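Local coordinates for transcriptional regulator (GntR family) (Enterococcus faecalis, PDB 3DDV), which probably senses a small-molecule effector through its UTRA domain and thereby regulates transcription, as other GntR-family repressors of the HutC type do, at residues B[37-42]-B[49-54]; B[71-76]-B[126-131]; B[92-97]-B[112-117]. All coordinates share one frame; numbering follows the deposited sequence.

Contact 1: residues B[37-42]-B[49-54]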
ATOM      1  N   MET B  37      10.947  23.646  25.656  1.00 50.15           N
ATOM      2  CA  MET B  37      12.364  23.854  25.360  1.00 50.53           C
ATOM      3  C   MET B  37      12.679  23.520  23.916  1.00 50.57           C
ATOM      4  O   MET B  37      12.065  22.633  23.302  1.00 49.67           O
ATOM      5  CB  MET B  37      13.264  23.111  26.337  1.00 50.08           C
ATOM      6  CG  MET B  37      13.353  21.607  26.246  1.00 51.20           C
ATOM      7  SD  MET B  37      14.799  20.994  27.172  1.00 51.62           S
ATOM      8  CE  MET B  37      16.139  21.338  26.018  1.00 49.85           C
ATOM      9  N   GLU B  38      13.562  24.333  23.354  1.00 51.66           N
ATOM     10  CA  GLU B  38      13.939  24.268  21.949  1.00 52.46           C
ATOM     11  C   GLU B  38      15.420  24.088  21.911  1.00 53.53           C
ATOM     12  O   GLU B  38      16.125  24.736  22.685  1.00 53.65           O
ATOM     13  CB  GLU B  38      13.636  25.572  21.262  1.00 52.43           C
ATOM     14  CG  GLU B  38      12.203  25.721  20.951  1.00 54.18           C
ATOM     15  CD  GLU B  38      11.837  27.071  20.429  1.00 54.07           C
ATOM     16  OE1 GLU B  38      12.721  27.932  20.204  1.00 55.92           O
ATOM     17  OE2 GLU B  38      10.633  27.256  20.264  1.00 57.93           O
ATOM     18  N   ARG B  39      15.900  23.281  20.982  1.00 54.36           N
ATOM     19  CA  ARG B  39      17.263  22.819  21.057  1.00 56.22           C
ATOM     20  C   ARG B  39      17.795  22.452  19.665  1.00 55.31           C
ATOM     21  O   ARG B  39      17.087  21.843  18.889  1.00 54.64           O
ATOM     22  CB  ARG B  39      17.223  21.611  21.980  1.00 56.60           C
ATOM     23  CG  ARG B  39      18.513  20.970  22.308  1.00 59.42           C
ATOM     24  CD  ARG B  39      18.441  19.414  22.148  1.00 61.15           C
ATOM     25  NE  ARG B  39      17.622  18.751  23.176  1.00 64.98           N
ATOM     26  CZ  ARG B  39      18.034  18.469  24.419  1.00 66.66           C
ATOM     27  NH1 ARG B  39      19.261  18.788  24.839  1.00 63.65           N
ATOM     28  NH2 ARG B  39      17.188  17.863  25.253  1.00 68.83           N
ATOM     29  N   ILE B  40      19.014  22.885  19.349  1.00 55.53           N
ATOM     30  CA  ILE B  40      19.762  22.447  18.143  1.00 55.67           C
ATOM     31  C   ILE B  40      20.888  21.477  18.553  1.00 55.60           C
ATOM     32  O   ILE B  40      21.579  21.720  19.519  1.00 54.08           O
ATOM     33  CB  ILE B  40      20.382  23.653  17.392  1.00 55.53           C
ATOM     34  CG1 ILE B  40      19.339  24.760  17.210  1.00 54.13           C
ATOM     35  CG2 ILE B  40      20.905  23.218  16.065  1.00 55.36           C
ATOM     36  CD1 ILE B  40      19.836  25.983  16.535  1.00 53.68           C
ATOM     37  N   ARG B  41      21.032  20.373  17.829  1.00 57.05           N
ATOM     38  CA  ARG B  41      22.160  19.424  17.994  1.00 58.60           C
ATOM     39  C   ARG B  41      23.022  19.423  16.747  1.00 58.53           C
ATOM     40  O   ARG B  41      22.541  19.604  15.626  1.00 57.81           O
ATOM     41  CB  ARG B  41      21.681  17.991  18.272  1.00 58.57           C
ATOM     42  CG  ARG B  41      20.682  17.936  19.447  1.00 61.65           C
ATOM     43  CD  ARG B  41      20.219  16.504  19.868  1.00 62.04           C
ATOM     44  NE  ARG B  41      21.177  15.958  20.835  1.00 66.00           N
ATOM     45  CZ  ARG B  41      21.054  15.940  22.172  1.00 65.44           C
ATOM     46  NH1 ARG B  41      19.952  16.368  22.807  1.00 64.96           N
ATOM     47  NH2 ARG B  41      22.064  15.457  22.882  1.00 64.12           N
ATOM     48  N   PHE B  42      24.307  19.199  16.985  1.00 59.74           N
ATOM     49  CA  PHE B  42      25.375  19.319  15.984  1.00 60.45           C
ATOM     50  C   PHE B  42      26.120  18.006  15.911  1.00 60.81           C
ATOM     51  O   PHE B  42      26.251  17.346  16.912  1.00 61.17           O
ATOM     52  CB  PHE B  42      26.371  20.421  16.422  1.00 60.37           C
ATOM     53  CG  PHE B  42      25.740  21.785  16.577  1.00 60.19           C
ATOM     54  CD1 PHE B  42      25.663  22.658  15.499  1.00 59.24           C
ATOM     55  CD2 PHE B  42      25.189  22.171  17.786  1.00 59.82           C
ATOM     56  CE1 PHE B  42      25.068  23.899  15.625  1.00 59.71           C
ATOM     57  CE2 PHE B  42      24.593  23.413  17.922  1.00 60.33           C
ATOM     58  CZ  PHE B  42      24.528  24.280  16.832  1.00 60.00           C
ATOM     59  N   CYS B  49      19.852  18.941  13.608  1.00 57.41           N
ATOM     60  CA  CYS B  49      18.441  18.933  13.954  1.00 56.65           C
ATOM     61  C   CYS B  49      18.000  19.987  14.959  1.00 55.55           C
ATOM     62  O   CYS B  49      18.753  20.499  15.762  1.00 55.76           O
ATOM     63  CB  CYS B  49      18.069  17.532  14.461  1.00 56.74           C
ATOM     64  SG  CYS B  49      18.675  17.113  16.084  1.00 59.53           S
ATOM     65  N   PHE B  50      16.737  20.314  14.884  1.00 55.34           N
ATOM     66  CA  PHE B  50      16.101  21.265  15.793  1.00 54.60           C
ATOM     67  C   PHE B  50      14.909  20.571  16.404  1.00 53.70           C
ATOM     68  O   PHE B  50      14.065  19.995  15.686  1.00 54.12           O
ATOM     69  CB  PHE B  50      15.604  22.451  14.999  1.00 54.13           C
ATOM     70  CG  PHE B  50      14.856  23.431  15.807  1.00 54.23           C
ATOM     71  CD1 PHE B  50      15.515  24.454  16.438  1.00 54.72           C
ATOM     72  CD2 PHE B  50      13.497  23.347  15.928  1.00 54.51           C
ATOM     73  CE1 PHE B  50      14.845  25.374  17.181  1.00 54.50           C
ATOM     74  CE2 PHE B  50      12.836  24.250  16.680  1.00 54.91           C
ATOM     75  CZ  PHE B  50      13.512  25.271  17.306  1.00 54.82           C
ATOM     76  N   GLU B  51      14.821  20.630  17.712  1.00 52.40           N
ATOM     77  CA  GLU B  51      13.794  19.918  18.435  1.00 51.48           C
ATOM     78  C   GLU B  51      13.026  20.846  19.385  1.00 49.93           C
ATOM     79  O   GLU B  51      13.619  21.550  20.172  1.00 49.47           O
ATOM     80  CB  GLU B  51      14.510  18.796  19.201  1.00 51.98           C
ATOM     81  CG  GLU B  51      13.740  18.107  20.311  1.00 53.18           C
ATOM     82  CD  GLU B  51      14.545  17.018  20.986  1.00 53.76           C
ATOM     83  OE1 GLU B  51      14.762  15.949  20.298  1.00 60.44           O
ATOM     84  OE2 GLU B  51      14.907  17.226  22.182  1.00 52.48           O
ATOM     85  N   VAL B  52      11.712  20.817  19.320  1.00 49.02           N
ATOM     86  CA  VAL B  52      10.883  21.431  20.350  1.00 48.32           C
ATOM     87  C   VAL B  52      10.383  20.326  21.274  1.00 47.65           C
ATOM     88  O   VAL B  52       9.793  19.351  20.826  1.00 47.93           O
ATOM     89  CB  VAL B  52       9.640  22.165  19.752  1.00 47.93           C
ATOM     90  CG1 VAL B  52       8.923  22.952  20.828  1.00 45.34           C
ATOM     91  CG2 VAL B  52      10.086  23.043  18.681  1.00 46.90           C
ATOM     92  N   ALA B  53      10.558  20.504  22.565  1.00 46.88           N
ATOM     93  CA  ALA B  53      10.056  19.523  23.488  1.00 46.27           C
ATOM     94  C   ALA B  53       9.173  20.188  24.544  1.00 45.29           C
ATOM     95  O   ALA B  53       9.507  21.234  25.089  1.00 44.22           O
ATOM     96  CB  ALA B  53      11.202  18.769  24.109  1.00 45.46           C
ATOM     97  N   SER B  54       8.035  19.562  24.811  1.00 44.82           N
ATOM     98  CA  SER B  54       7.135  20.034  25.834  1.00 45.05           C
ATOM     99  C   SER B  54       6.881  18.948  26.882  1.00 45.50           C
ATOM    100  O   SER B  54       6.457  17.867  26.556  1.00 46.84           O
ATOM    101  CB  SER B  54       5.821  20.519  25.217  1.00 44.62           C
ATOM    102  OG  SER B  54       5.973  21.795  24.609  1.00 40.96           O
TER
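Arg-39 and Glu-51 both swing CG opposite the backbone N (chi1 -176° and 165°), and the two side chains run side by side off the same face of the sheet. Arg-39 then bends at chi2 and chi3, which turns its NE toward the carboxylate: NE gives a salt-bridged hydrogen bond to Glu-51 OE2 at 3.3 Å. The donor reaches the oxygen from above the carboxylate plane, and the two flat groups stand almost perpendicular, 88° apart. Met-37 CE lies over the centre of one guanidinium face, while NH1 of Arg-39 is held by the carbonyl of Thr-69. Strands 34-43 and 46-56 form a beta hairpin within the antiparallel sheet of the UTRA domain, and Arg-39 and Glu-51 are a hydrogen-bonded pair in it, with Glu-51 N to Arg-39 O at 2.8 Å. The other face carries the non-hydrogen-bonded pairs. There Ile-40 CG1 meets the edge of the Phe-50 ring at CD1, 3.9 Å away, and the far end of that ring, CZ, lies 3.9 Å from Glu-38 CG. Tyr-103 sets its ring nearly parallel to that of Phe-50. On the Arg-39 side, Cys-49 SG packs against Arg-41 CB at 3.8 Å.

Contact 2: residues B[71-76]-B[126-131]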
ATOM      1  N   SER B  71      19.896  14.805  30.757  1.00 63.29           N
ATOM      2  CA  SER B  71      19.770  13.508  31.425  1.00 62.82           C
ATOM      3  C   SER B  71      18.312  13.175  31.637  1.00 62.07           C
ATOM      4  O   SER B  71      17.915  12.615  32.672  1.00 61.87           O
ATOM      5  CB  SER B  71      20.470  13.590  32.785  1.00 63.27           C
ATOM      6  OG  SER B  71      21.716  14.252  32.675  1.00 64.10           O
ATOM      7  N   PHE B  72      17.496  13.549  30.662  1.00 60.95           N
ATOM      8  CA  PHE B  72      16.065  13.594  30.910  1.00 60.62           C
ATOM      9  C   PHE B  72      15.531  12.220  31.275  1.00 60.35           C
ATOM     10  O   PHE B  72      14.880  12.040  32.309  1.00 60.09           O
ATOM     11  CB  PHE B  72      15.323  14.159  29.699  1.00 59.71           C
ATOM     12  CG  PHE B  72      13.851  14.277  29.903  1.00 59.52           C
ATOM     13  CD1 PHE B  72      13.332  14.697  31.132  1.00 57.25           C
ATOM     14  CD2 PHE B  72      12.979  13.985  28.870  1.00 58.26           C
ATOM     15  CE1 PHE B  72      11.978  14.812  31.326  1.00 56.85           C
ATOM     16  CE2 PHE B  72      11.616  14.104  29.057  1.00 58.57           C
ATOM     17  CZ  PHE B  72      11.117  14.523  30.292  1.00 57.63           C
ATOM     18  N   TYR B  73      15.853  11.246  30.437  1.00 60.53           N
ATOM     19  CA  TYR B  73      15.351   9.909  30.643  1.00 60.68           C
ATOM     20  C   TYR B  73      15.915   9.297  31.923  1.00 60.62           C
ATOM     21  O   TYR B  73      15.135   8.890  32.801  1.00 59.42           O
ATOM     22  CB  TYR B  73      15.642   9.077  29.414  1.00 60.60           C
ATOM     23  CG  TYR B  73      14.788   9.413  28.219  1.00 60.57           C
ATOM     24  CD1 TYR B  73      13.548  10.050  28.364  1.00 60.33           C
ATOM     25  CD2 TYR B  73      15.194   9.057  26.930  1.00 61.38           C
ATOM     26  CE1 TYR B  73      12.730  10.341  27.259  1.00 59.59           C
ATOM     27  CE2 TYR B  73      14.381   9.348  25.809  1.00 61.73           C
ATOM     28  CZ  TYR B  73      13.136   9.997  25.995  1.00 61.24           C
ATOM     29  OH  TYR B  73      12.308  10.299  24.919  1.00 60.98           O
ATOM     30  N   LYS B  74      17.253   9.274  32.020  1.00 61.09           N
ATOM     31  CA  LYS B  74      17.969   8.945  33.272  1.00 61.36           C
ATOM     32  C   LYS B  74      17.298   9.586  34.487  1.00 61.44           C
ATOM     33  O   LYS B  74      16.870   8.912  35.428  1.00 61.82           O
ATOM     34  CB  LYS B  74      19.459   9.423  33.253  1.00 61.82           C
ATOM     35  CG  LYS B  74      20.361   8.964  32.044  1.00 64.03           C
ATOM     36  CD  LYS B  74      20.837   7.482  32.125  1.00 65.00           C
ATOM     37  CE  LYS B  74      20.695   6.669  30.788  1.00 64.60           C
ATOM     38  NZ  LYS B  74      21.836   6.830  29.811  1.00 64.65           N
ATOM     39  N   THR B  75      17.214  10.905  34.478  1.00 61.19           N
ATOM     40  CA  THR B  75      16.752  11.616  35.654  1.00 61.24           C
ATOM     41  C   THR B  75      15.363  11.194  36.000  1.00 61.11           C
ATOM     42  O   THR B  75      15.039  11.048  37.154  1.00 61.07           O
ATOM     43  CB  THR B  75      16.796  13.136  35.430  1.00 61.50           C
ATOM     44  OG1 THR B  75      18.135  13.495  35.033  1.00 60.59           O
ATOM     45  CG2 THR B  75      16.352  13.923  36.698  1.00 59.89           C
ATOM     46  N   LEU B  76      14.550  10.988  34.980  1.00 61.67           N
ATOM     47  CA  LEU B  76      13.124  10.714  35.161  1.00 62.50           C
ATOM     48  C   LEU B  76      12.908   9.410  35.918  1.00 63.29           C
ATOM     49  O   LEU B  76      12.159   9.350  36.910  1.00 63.03           O
ATOM     50  CB  LEU B  76      12.467  10.642  33.787  1.00 62.04           C
ATOM     51  CG  LEU B  76      11.076  11.224  33.587  1.00 62.11           C
ATOM     52  CD1 LEU B  76      10.759  12.383  34.493  1.00 60.53           C
ATOM     53  CD2 LEU B  76      10.944  11.616  32.130  1.00 62.29           C
ATOM     54  N   PRO B 126       1.265  10.527  29.543  1.00 55.20           N
ATOM     55  CA  PRO B 126       2.214  11.252  28.697  1.00 54.19           C
ATOM     56  C   PRO B 126       3.235  12.033  29.503  1.00 52.47           C
ATOM     57  O   PRO B 126       2.887  12.658  30.512  1.00 52.28           O
ATOM     58  CB  PRO B 126       1.338  12.241  27.945  1.00 54.04           C
ATOM     59  CG  PRO B 126      -0.072  11.708  28.050  1.00 55.27           C
ATOM     60  CD  PRO B 126      -0.140  10.887  29.279  1.00 55.35           C
ATOM     61  N   PHE B 127       4.481  12.031  29.059  1.00 50.79           N
ATOM     62  CA  PHE B 127       5.438  12.880  29.693  1.00 49.66           C
ATOM     63  C   PHE B 127       6.268  13.707  28.727  1.00 49.26           C
ATOM     64  O   PHE B 127       7.137  14.444  29.151  1.00 50.61           O
ATOM     65  CB  PHE B 127       6.303  12.056  30.648  1.00 49.45           C
ATOM     66  CG  PHE B 127       7.271  11.161  29.973  1.00 49.09           C
ATOM     67  CD1 PHE B 127       8.521  11.632  29.606  1.00 49.51           C
ATOM     68  CD2 PHE B 127       6.958   9.830  29.728  1.00 48.80           C
ATOM     69  CE1 PHE B 127       9.441  10.795  28.980  1.00 50.25           C
ATOM     70  CE2 PHE B 127       7.860   8.993  29.106  1.00 49.82           C
ATOM     71  CZ  PHE B 127       9.113   9.465  28.718  1.00 49.75           C
ATOM     72  N   GLU B 128       5.974  13.656  27.448  1.00 48.37           N
ATOM     73  CA  GLU B 128       6.847  14.258  26.480  1.00 48.59           C
ATOM     74  C   GLU B 128       6.066  14.463  25.188  1.00 48.49           C
ATOM     75  O   GLU B 128       5.369  13.544  24.737  1.00 48.17           O
ATOM     76  CB  GLU B 128       7.960  13.269  26.226  1.00 48.53           C
ATOM     77  CG  GLU B 128       9.238  13.881  25.998  1.00 50.32           C
ATOM     78  CD  GLU B 128      10.376  12.885  25.623  1.00 50.97           C
ATOM     79  OE1 GLU B 128      10.134  11.765  25.024  1.00 48.10           O
ATOM     80  OE2 GLU B 128      11.538  13.320  25.900  1.00 55.33           O
ATOM     81  N   TYR B 129       6.158  15.640  24.582  1.00 47.88           N
ATOM     82  CA  TYR B 129       5.679  15.807  23.210  1.00 47.72           C
ATOM     83  C   TYR B 129       6.806  16.463  22.454  1.00 47.18           C
ATOM     84  O   TYR B 129       7.166  17.586  22.711  1.00 47.44           O
ATOM     85  CB  TYR B 129       4.437  16.688  23.193  1.00 47.75           C
ATOM     86  CG  TYR B 129       3.950  17.025  21.817  1.00 47.52           C
ATOM     87  CD1 TYR B 129       4.034  16.111  20.797  1.00 46.95           C
ATOM     88  CD2 TYR B 129       3.365  18.246  21.545  1.00 46.25           C
ATOM     89  CE1 TYR B 129       3.575  16.403  19.533  1.00 46.77           C
ATOM     90  CE2 TYR B 129       2.873  18.536  20.273  1.00 46.54           C
ATOM     91  CZ  TYR B 129       3.002  17.603  19.274  1.00 47.90           C
ATOM     92  OH  TYR B 129       2.567  17.863  17.999  1.00 49.08           O
ATOM     93  N   VAL B 130       7.412  15.747  21.548  1.00 47.14           N
ATOM     94  CA  VAL B 130       8.700  16.179  21.016  1.00 46.73           C
ATOM     95  C   VAL B 130       8.577  16.268  19.522  1.00 47.65           C
ATOM     96  O   VAL B 130       7.976  15.399  18.878  1.00 48.37           O
ATOM     97  CB  VAL B 130       9.865  15.220  21.461  1.00 46.73           C
ATOM     98  CG1 VAL B 130      11.222  15.747  21.006  1.00 42.42           C
ATOM     99  CG2 VAL B 130       9.824  15.035  22.990  1.00 43.30           C
ATOM    100  N   ARG B 131       9.070  17.357  18.964  1.00 48.01           N
ATOM    101  CA  ARG B 131       8.823  17.620  17.552  1.00 48.71           C
ATOM    102  C   ARG B 131      10.163  18.040  17.010  1.00 48.75           C
ATOM    103  O   ARG B 131      10.709  19.101  17.394  1.00 48.68           O
ATOM    104  CB  ARG B 131       7.800  18.721  17.392  1.00 48.30           C
ATOM    105  CG  ARG B 131       6.472  18.392  18.079  1.00 50.13           C
ATOM    106  CD  ARG B 131       5.824  19.608  18.687  1.00 49.77           C
ATOM    107  NE  ARG B 131       6.174  19.738  20.078  1.00 50.32           N
ATOM    108  CZ  ARG B 131       5.784  20.751  20.849  1.00 49.41           C
ATOM    109  NH1 ARG B 131       5.082  21.752  20.382  1.00 49.10           N
ATOM    110  NH2 ARG B 131       6.137  20.781  22.102  1.00 51.37           N
TER
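Phe-127 of the strand presents its ring edge to two aromatic residues of helix 72-80, Phe-72 and Tyr-73. Phe-72 and Phe-127 point in opposite senses as they pass, with CZ of Phe-72 3.9 Å from CD1 of Phe-127. Their planes are inclined at 60° and the centroids are 6.0 Å apart, the rings being neither stacked nor at right angles. Tyr-73 and Phe-127 meet edge to edge instead, CE1 of Tyr-73 lying 3.7 Å from CE1 of Phe-127. Leu-76, one turn further along the helix, brings CD2 to 3.5 Å from Phe-127 CD1; the same methyl also lies over a face of the Phe-72 ring, near its rim, so one methyl touches both phenylalanines.

Glu-128 extends beyond CG and carries its carboxylate to the two helix aromatics. It comes in roughly perpendicular to Tyr-73, the ring and carboxylate planes 59° apart. The Tyr-73 hydroxyl OH donates to Glu-128 OE1 at 2.6 Å, using the syn lone pair of that oxygen. The other oxygen, OE2, sits at the edge of the Phe-72 ring, 3.3 Å from CE2. A trans first torsion in Phe-72 (chi1 -178°) sends its ring toward the strand and sets this edge beside the carboxylate. Ser-119 OG also bonds Glu-128 OE1, so this oxygen is gripped from both the helix and the sheet, which probably limits rotation of the carboxylate.

The helix lies along one face of the UTRA sheet, segment 72-76 running nearly antiparallel to strand 126-131. Beside this strand in the sheet are strands 46-56 and 111-121: Phe-72 also touches Ile-55 of the first, and Phe-127 stacks on Phe-121 of the second.

Contact 3: residues B[92-97]-B[112-117]; sequences SAVQAS and ILRVRQ
Ile-112 and Val-94 form the tight end of this contact, joined by two backbone hydrogen bonds, of which Ile-112 N to Val-94 O is 2.6 Å. CG1 of Ile-112 is anti to its carbonyl carbon (chi1 -68°) and lies against Ala-96, 3.9 Å from CB, where the chain leaves the strand. Ile-100 and Leu-104 of helix 98-104 cover the same isoleucine. The pairing belongs to strands 84-95 and 111-121, antiparallel neighbours in the UTRA sheet with the helix in the connection between them; 84-95 is one of its two edge strands within the chain. Around Ala-93 and Leu-113 a second subunit packs: its Ile-112 meets Ala-93, and the two copies of Leu-113 touch.

Toward Arg-114 the side chains are joined more loosely, through water. Ser-92 OG lies over one guanidinium face, offset toward the rim, with no direct bond. A water bridges them instead, 2.6 Å from Ser-92 OG. It accepts from Arg-114 NE and donates to Arg-114 O. Arg-116 NH2 lies above the opposite guanidinium face. Val-94 CG2 meets the group obliquely near NH1, while the backbones are still paired here by two hydrogen bonds, Arg-114 N to Ser-92 O being 2.7 Å.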
ATOM      1  N   SER B  92       7.242  12.538   8.799  1.00 48.65           N
ATOM      2  CA  SER B  92       6.825  13.162   7.551  1.00 48.92           C
ATOM      3  C   SER B  92       7.967  13.979   7.019  1.00 48.69           C
ATOM      4  O   SER B  92       8.988  14.108   7.658  1.00 48.83           O
ATOM      5  CB  SER B  92       5.615  14.059   7.789  1.00 48.51           C
ATOM      6  OG  SER B  92       5.887  14.995   8.821  1.00 48.47           O
ATOM      7  N   ALA B  93       7.770  14.526   5.841  1.00 49.88           N
ATOM      8  CA  ALA B  93       8.742  15.326   5.145  1.00 50.89           C
ATOM      9  C   ALA B  93       8.164  16.731   4.943  1.00 51.92           C
ATOM     10  O   ALA B  93       7.036  16.875   4.556  1.00 51.99           O
ATOM     11  CB  ALA B  93       9.020  14.707   3.834  1.00 50.66           C
ATOM     12  N   VAL B  94       8.954  17.760   5.201  1.00 53.30           N
ATOM     13  CA  VAL B  94       8.489  19.132   5.132  1.00 54.08           C
ATOM     14  C   VAL B  94       9.591  20.047   4.609  1.00 54.83           C
ATOM     15  O   VAL B  94      10.756  19.782   4.777  1.00 54.71           O
ATOM     16  CB  VAL B  94       8.049  19.584   6.528  1.00 54.37           C
ATOM     17  CG1 VAL B  94       7.840  21.052   6.566  1.00 55.01           C
ATOM     18  CG2 VAL B  94       6.749  18.883   6.888  1.00 54.26           C
ATOM     19  N   GLN B  95       9.216  21.138   3.969  1.00 56.09           N
ATOM     20  CA  GLN B  95      10.206  22.153   3.571  1.00 56.95           C
ATOM     21  C   GLN B  95      10.686  22.988   4.750  1.00 57.26           C
ATOM     22  O   GLN B  95       9.898  23.312   5.618  1.00 57.40           O
ATOM     23  CB  GLN B  95       9.572  23.099   2.565  1.00 57.33           C
ATOM     24  CG  GLN B  95       8.772  22.404   1.502  1.00 58.13           C
ATOM     25  CD  GLN B  95       8.748  23.217   0.274  1.00 60.37           C
ATOM     26  OE1 GLN B  95       7.816  23.966   0.051  1.00 61.67           O
ATOM     27  NE2 GLN B  95       9.821  23.147  -0.506  1.00 62.95           N
ATOM     28  N   ALA B  96      11.953  23.375   4.767  1.00 58.08           N
ATOM     29  CA  ALA B  96      12.477  24.228   5.853  1.00 58.74           C
ATOM     30  C   ALA B  96      11.868  25.609   5.801  1.00 59.31           C
ATOM     31  O   ALA B  96      11.825  26.223   4.739  1.00 59.39           O
ATOM     32  CB  ALA B  96      13.959  24.340   5.751  1.00 58.50           C
ATOM     33  N   SER B  97      11.361  26.081   6.938  1.00 60.42           N
ATOM     34  CA  SER B  97      10.946  27.492   7.090  1.00 61.00           C
ATOM     35  C   SER B  97      12.189  28.404   7.163  1.00 62.02           C
ATOM     36  O   SER B  97      13.342  27.937   7.300  1.00 62.18           O
ATOM     37  CB  SER B  97      10.092  27.682   8.332  1.00 60.27           C
ATOM     38  OG  SER B  97      10.916  27.703   9.479  1.00 60.13           O
ATOM     39  N   ILE B 112      13.139  18.644   4.971  1.00 55.21           N
ATOM     40  CA  ILE B 112      13.197  18.327   6.407  1.00 54.33           C
ATOM     41  C   ILE B 112      12.489  17.039   6.707  1.00 53.15           C
ATOM     42  O   ILE B 112      11.391  16.816   6.238  1.00 51.53           O
ATOM     43  CB  ILE B 112      12.517  19.406   7.273  1.00 53.69           C
ATOM     44  CG1 ILE B 112      13.314  20.735   7.228  1.00 52.77           C
ATOM     45  CG2 ILE B 112      12.338  18.880   8.651  1.00 53.76           C
ATOM     46  CD1 ILE B 112      14.738  20.674   7.795  1.00 49.92           C
ATOM     47  N   LEU B 113      13.138  16.184   7.484  1.00 53.06           N
ATOM     48  CA  LEU B 113      12.486  14.984   7.964  1.00 53.03           C
ATOM     49  C   LEU B 113      11.958  15.365   9.320  1.00 53.23           C
ATOM     50  O   LEU B 113      12.733  15.748  10.215  1.00 52.53           O
ATOM     51  CB  LEU B 113      13.452  13.796   8.110  1.00 53.10           C
ATOM     52  CG  LEU B 113      12.687  12.575   8.623  1.00 52.79           C
ATOM     53  CD1 LEU B 113      11.962  11.952   7.434  1.00 54.51           C
ATOM     54  CD2 LEU B 113      13.536  11.604   9.321  1.00 51.36           C
ATOM     55  N   ARG B 114      10.649  15.245   9.476  1.00 53.46           N
ATOM     56  CA  ARG B 114      10.007  15.667  10.693  1.00 53.18           C
ATOM     57  C   ARG B 114       9.541  14.501  11.465  1.00 51.52           C
ATOM     58  O   ARG B 114       8.850  13.650  10.953  1.00 50.99           O
ATOM     59  CB  ARG B 114       8.785  16.490  10.405  1.00 53.98           C
ATOM     60  CG  ARG B 114       8.261  17.130  11.687  1.00 55.81           C
ATOM     61  CD  ARG B 114       7.334  18.258  11.411  1.00 56.37           C
ATOM     62  NE  ARG B 114       6.046  17.671  11.240  1.00 62.18           N
ATOM     63  CZ  ARG B 114       5.102  18.156  10.442  1.00 66.73           C
ATOM     64  NH1 ARG B 114       5.337  19.257   9.741  1.00 69.41           N
ATOM     65  NH2 ARG B 114       3.917  17.535  10.340  1.00 65.56           N
ATOM     66  N   VAL B 115       9.884  14.487  12.729  1.00 50.91           N
ATOM     67  CA  VAL B 115       9.388  13.454  13.611  1.00 50.00           C
ATOM     68  C   VAL B 115       8.683  14.122  14.755  1.00 50.21           C
ATOM     69  O   VAL B 115       9.258  14.948  15.429  1.00 51.89           O
ATOM     70  CB  VAL B 115      10.530  12.586  14.184  1.00 48.85           C
ATOM     71  CG1 VAL B 115       9.952  11.427  15.002  1.00 43.80           C
ATOM     72  CG2 VAL B 115      11.358  12.109  13.076  1.00 46.27           C
ATOM     73  N   ARG B 116       7.443  13.752  14.967  1.00 49.80           N
ATOM     74  CA  ARG B 116       6.736  14.153  16.136  1.00 49.49           C
ATOM     75  C   ARG B 116       6.499  12.917  16.963  1.00 48.86           C
ATOM     76  O   ARG B 116       6.021  11.909  16.462  1.00 48.25           O
ATOM     77  CB  ARG B 116       5.373  14.705  15.752  1.00 49.87           C
ATOM     78  CG  ARG B 116       5.371  15.994  14.925  1.00 51.66           C
ATOM     79  CD  ARG B 116       4.094  16.638  15.169  1.00 56.96           C
ATOM     80  NE  ARG B 116       3.523  17.381  14.061  1.00 59.39           N
ATOM     81  CZ  ARG B 116       3.727  18.671  13.852  1.00 62.41           C
ATOM     82  NH1 ARG B 116       4.583  19.397  14.631  1.00 66.08           N
ATOM     83  NH2 ARG B 116       3.099  19.230  12.834  1.00 60.95           N
ATOM     84  N   GLN B 117       6.716  13.043  18.256  1.00 48.71           N
ATOM     85  CA  GLN B 117       6.644  11.912  19.143  1.00 48.56           C
ATOM     86  C   GLN B 117       5.978  12.246  20.473  1.00 48.14           C
ATOM     87  O   GLN B 117       6.237  13.297  21.013  1.00 48.86           O
ATOM     88  CB  GLN B 117       8.052  11.496  19.386  1.00 48.45           C
ATOM     89  CG  GLN B 117       8.329  10.907  20.716  1.00 50.00           C
ATOM     90  CD  GLN B 117       9.739  10.297  20.738  1.00 49.66           C
ATOM     91  OE1 GLN B 117      10.233   9.720  19.751  1.00 49.02           O
ATOM     92  NE2 GLN B 117      10.401  10.485  21.849  1.00 52.07           N
TER
HETATM   93  O   HOH W   1       5.879  14.397  11.356  1.00 50.21           O

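In the fold
All three contacts share the antiparallel sheet of the UTRA domain, whose strand order is 8-16, 34-43, 46-56, 126-135, 111-121, 84-95. Contact 1 is a local hairpin and closes first along the chain; contact 2 then opens, and contact 3 falls wholly between its two segments. Centres of contacts 1 and 2 are about 13 Å apart, and they touch where strands 46-56 and 126-135 pair, Val-52 N lying 2.8 Å from Arg-131 O. Contacts 2 and 3, about 20 Å apart between centres, meet through strands 126-135 and 111-121. Strand 126-135 therefore ties the hairpin to the subunit-facing strands, while helix 72-80 packs on it.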